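Local coordinates for protein filamentous hemagglutinin (Bordetella pertussis, PDB 1RWR) that is an adhesin exported by two-partner secretion, represented here by its secretion domain, a right-handed parallel beta-helix probably recognised by its transporter partner in the outer membrane, at residues 145-149 / 150-154. Numbering follows the deposited sequence.
Sequences VTIER and GGVNA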
ATOM      1  N   VAL A 145       1.585   8.063   4.852  1.00 12.31           N
ATOM      2  CA  VAL A 145       1.584   6.670   5.299  1.00 11.67           C
ATOM      3  C   VAL A 145       2.895   6.460   6.012  1.00 11.51           C
ATOM      4  O   VAL A 145       3.950   6.776   5.476  1.00 12.07           O
ATOM      5  CB  VAL A 145       1.468   5.673   4.147  1.00 11.72           C
ATOM      6  CG1 VAL A 145       1.734   4.197   4.604  1.00 12.53           C
ATOM      7  CG2 VAL A 145       0.124   5.818   3.456  1.00 13.14           C
ATOM      8  N   THR A 146       2.827   5.970   7.232  1.00 11.16           N
ATOM      9  CA  THR A 146       3.999   5.619   8.014  1.00 11.92           C
ATOM     10  C   THR A 146       4.055   4.117   8.257  1.00 11.82           C
ATOM     11  O   THR A 146       3.109   3.525   8.778  1.00 11.09           O
ATOM     12  CB  THR A 146       3.953   6.340   9.370  1.00 12.29           C
ATOM     13  OG1 THR A 146       3.948   7.771   9.187  1.00 14.66           O
ATOM     14  CG2 THR A 146       5.181   5.990  10.169  1.00 13.69           C
ATOM     15  N   ILE A 147       5.148   3.493   7.831  1.00 11.97           N
ATOM     16  CA  ILE A 147       5.402   2.119   8.144  1.00 13.02           C
ATOM     17  C   ILE A 147       6.261   2.147   9.413  1.00 12.78           C
ATOM     18  O   ILE A 147       7.382   2.614   9.379  1.00 12.77           O
ATOM     19  CB  ILE A 147       6.138   1.378   6.979  1.00 13.28           C
ATOM     20  CG1 ILE A 147       5.359   1.457   5.658  1.00 16.63           C
ATOM     21  CG2 ILE A 147       6.377  -0.058   7.381  1.00 11.88           C
ATOM     22  CD1 ILE A 147       3.941   1.090   5.749  1.00 19.94           C
ATOM     23  N   GLU A 148       5.682   1.703  10.507  1.00 13.44           N
ATOM     24  CA  GLU A 148       6.351   1.629  11.801  1.00 13.77           C
ATOM     25  C   GLU A 148       7.255   0.419  11.900  1.00 13.40           C
ATOM     26  O   GLU A 148       7.321  -0.426  11.010  1.00 12.82           O
ATOM     27  CB  GLU A 148       5.317   1.651  12.941  1.00 14.35           C
ATOM     28  CG  GLU A 148       4.422   2.873  12.906  1.00 15.11           C
ATOM     29  CD  GLU A 148       3.378   2.912  13.997  1.00 19.43           C
ATOM     30  OE1 GLU A 148       3.216   1.890  14.699  1.00 21.99           O
ATOM     31  OE2 GLU A 148       2.715   3.986  14.157  1.00 20.60           O
ATOM     32  N   ARG A 149       7.945   0.298  13.025  1.00 13.85           N
ATOM     33  CA  ARG A 149       8.982  -0.721  13.183  1.00 15.35           C
ATOM     34  C   ARG A 149       8.576  -2.179  12.940  1.00 14.36           C
ATOM     35  O   ARG A 149       9.418  -2.978  12.564  1.00 15.34           O
ATOM     36  CB  ARG A 149       9.602  -0.592  14.581  1.00 16.69           C
ATOM     37  CG  ARG A 149       8.641  -0.865  15.684  1.00 21.82           C
ATOM     38  CD  ARG A 149       9.058  -0.308  17.024  1.00 28.64           C
ATOM     39  NE  ARG A 149      10.076  -1.126  17.667  1.00 33.19           N
ATOM     40  CZ  ARG A 149      11.388  -0.942  17.542  1.00 34.82           C
ATOM     41  NH1 ARG A 149      11.869   0.018  16.763  1.00 37.38           N
ATOM     42  NH2 ARG A 149      12.236  -1.726  18.198  1.00 36.19           N
ATOM     43  N   GLY A 150       7.302  -2.524  13.177  1.00 13.69           N
ATOM     44  CA  GLY A 150       6.761  -3.865  12.942  1.00 13.72           C
ATOM     45  C   GLY A 150       6.724  -4.281  11.477  1.00 13.70           C
ATOM     46  O   GLY A 150       6.758  -5.487  11.142  1.00 14.46           O
ATOM     47  N   GLY A 151       6.614  -3.287  10.593  1.00 12.74           N
ATOM     48  CA  GLY A 151       6.861  -3.502   9.188  1.00 12.41           C
ATOM     49  C   GLY A 151       5.674  -4.118   8.487  1.00 12.03           C
ATOM     50  O   GLY A 151       4.544  -4.180   9.027  1.00 11.28           O
ATOM     51  N   VAL A 152       5.949  -4.556   7.272  1.00 11.49           N
ATOM     52  CA  VAL A 152       4.968  -5.197   6.410  1.00 11.49           C
ATOM     53  C   VAL A 152       5.552  -6.483   5.870  1.00 11.64           C
ATOM     54  O   VAL A 152       6.658  -6.517   5.284  1.00 12.92           O
ATOM     55  CB  VAL A 152       4.526  -4.295   5.227  1.00 11.39           C
ATOM     56  CG1 VAL A 152       3.590  -5.077   4.286  1.00 12.22           C
ATOM     57  CG2 VAL A 152       3.892  -3.016   5.729  1.00 12.34           C
ATOM     58  N   ASN A 153       4.787  -7.542   6.042  1.00 12.10           N
ATOM     59  CA  ASN A 153       5.023  -8.827   5.383  1.00 12.23           C
ATOM     60  C   ASN A 153       4.126  -8.916   4.144  1.00 11.95           C
ATOM     61  O   ASN A 153       2.941  -9.155   4.263  1.00 12.50           O
ATOM     62  CB  ASN A 153       4.664  -9.962   6.343  1.00 12.93           C
ATOM     63  CG  ASN A 153       4.844 -11.363   5.728  1.00 14.13           C
ATOM     64  OD1 ASN A 153       4.351 -12.373   6.309  1.00 21.34           O
ATOM     65  ND2 ASN A 153       5.511 -11.452   4.634  1.00 12.33           N
ATOM     66  N   ALA A 154       4.728  -8.792   2.977  1.00 11.91           N
ATOM     67  CA  ALA A 154       4.022  -8.777   1.692  1.00 11.42           C
ATOM     68  C   ALA A 154       3.897 -10.156   1.003  1.00 12.70           C
ATOM     69  O   ALA A 154       3.429 -10.242  -0.137  1.00 12.80           O
ATOM     70  CB  ALA A 154       4.706  -7.800   0.785  1.00 12.04           C
TER
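Ile147 has CG1 beside its backbone N (chi1 -57°) and CG2 beside its carbonyl carbon, a setting that sends its two arms to different residues beyond the turn. Ile147 CG2 lies 3.9 Å from Gly151 CA, while CG1 carries CD1 to within 4.1 Å of Val152 CG2. Val152 has CG1 anti to its backbone N (chi1 175°), which puts CG2 anti to the carbonyl carbon and facing Ile147 CD1, and the two side chains cross at about a right angle. This is apolar contact on the buried side of the corner.

The bend itself is a type I beta turn from Glu148 to Gly151, with Arg149 and Gly150 at its two central positions. Gly151 N closes it by donating to Glu148 O at 3.0 Å. The bond is bent, 136° at the hydrogen, and the donor stands above the carbonyl plane. Just after the turn, Gly151 has a positive phi, a conformation easy for glycine, and from there the chain leads into strand 152-153. Arg149 and Gly150, at the crest of the turn, are exposed, whereas Ile147, Gly151 and Val152 are buried.

The turn makes one corner of a coil of the parallel beta-helix. Gly150 N is hydrogen-bonded to Asn112 OD1, just after strand 109-111 of the preceding coil, and strand 144-147 runs parallel between 109-111 and 166-169. Ile147 packs on Val111 and Leu169 of these neighbours; Val152 touches Val111 too and reaches Phe160 on strand 159-164, while strand 152-153 pairs in parallel with 173-174.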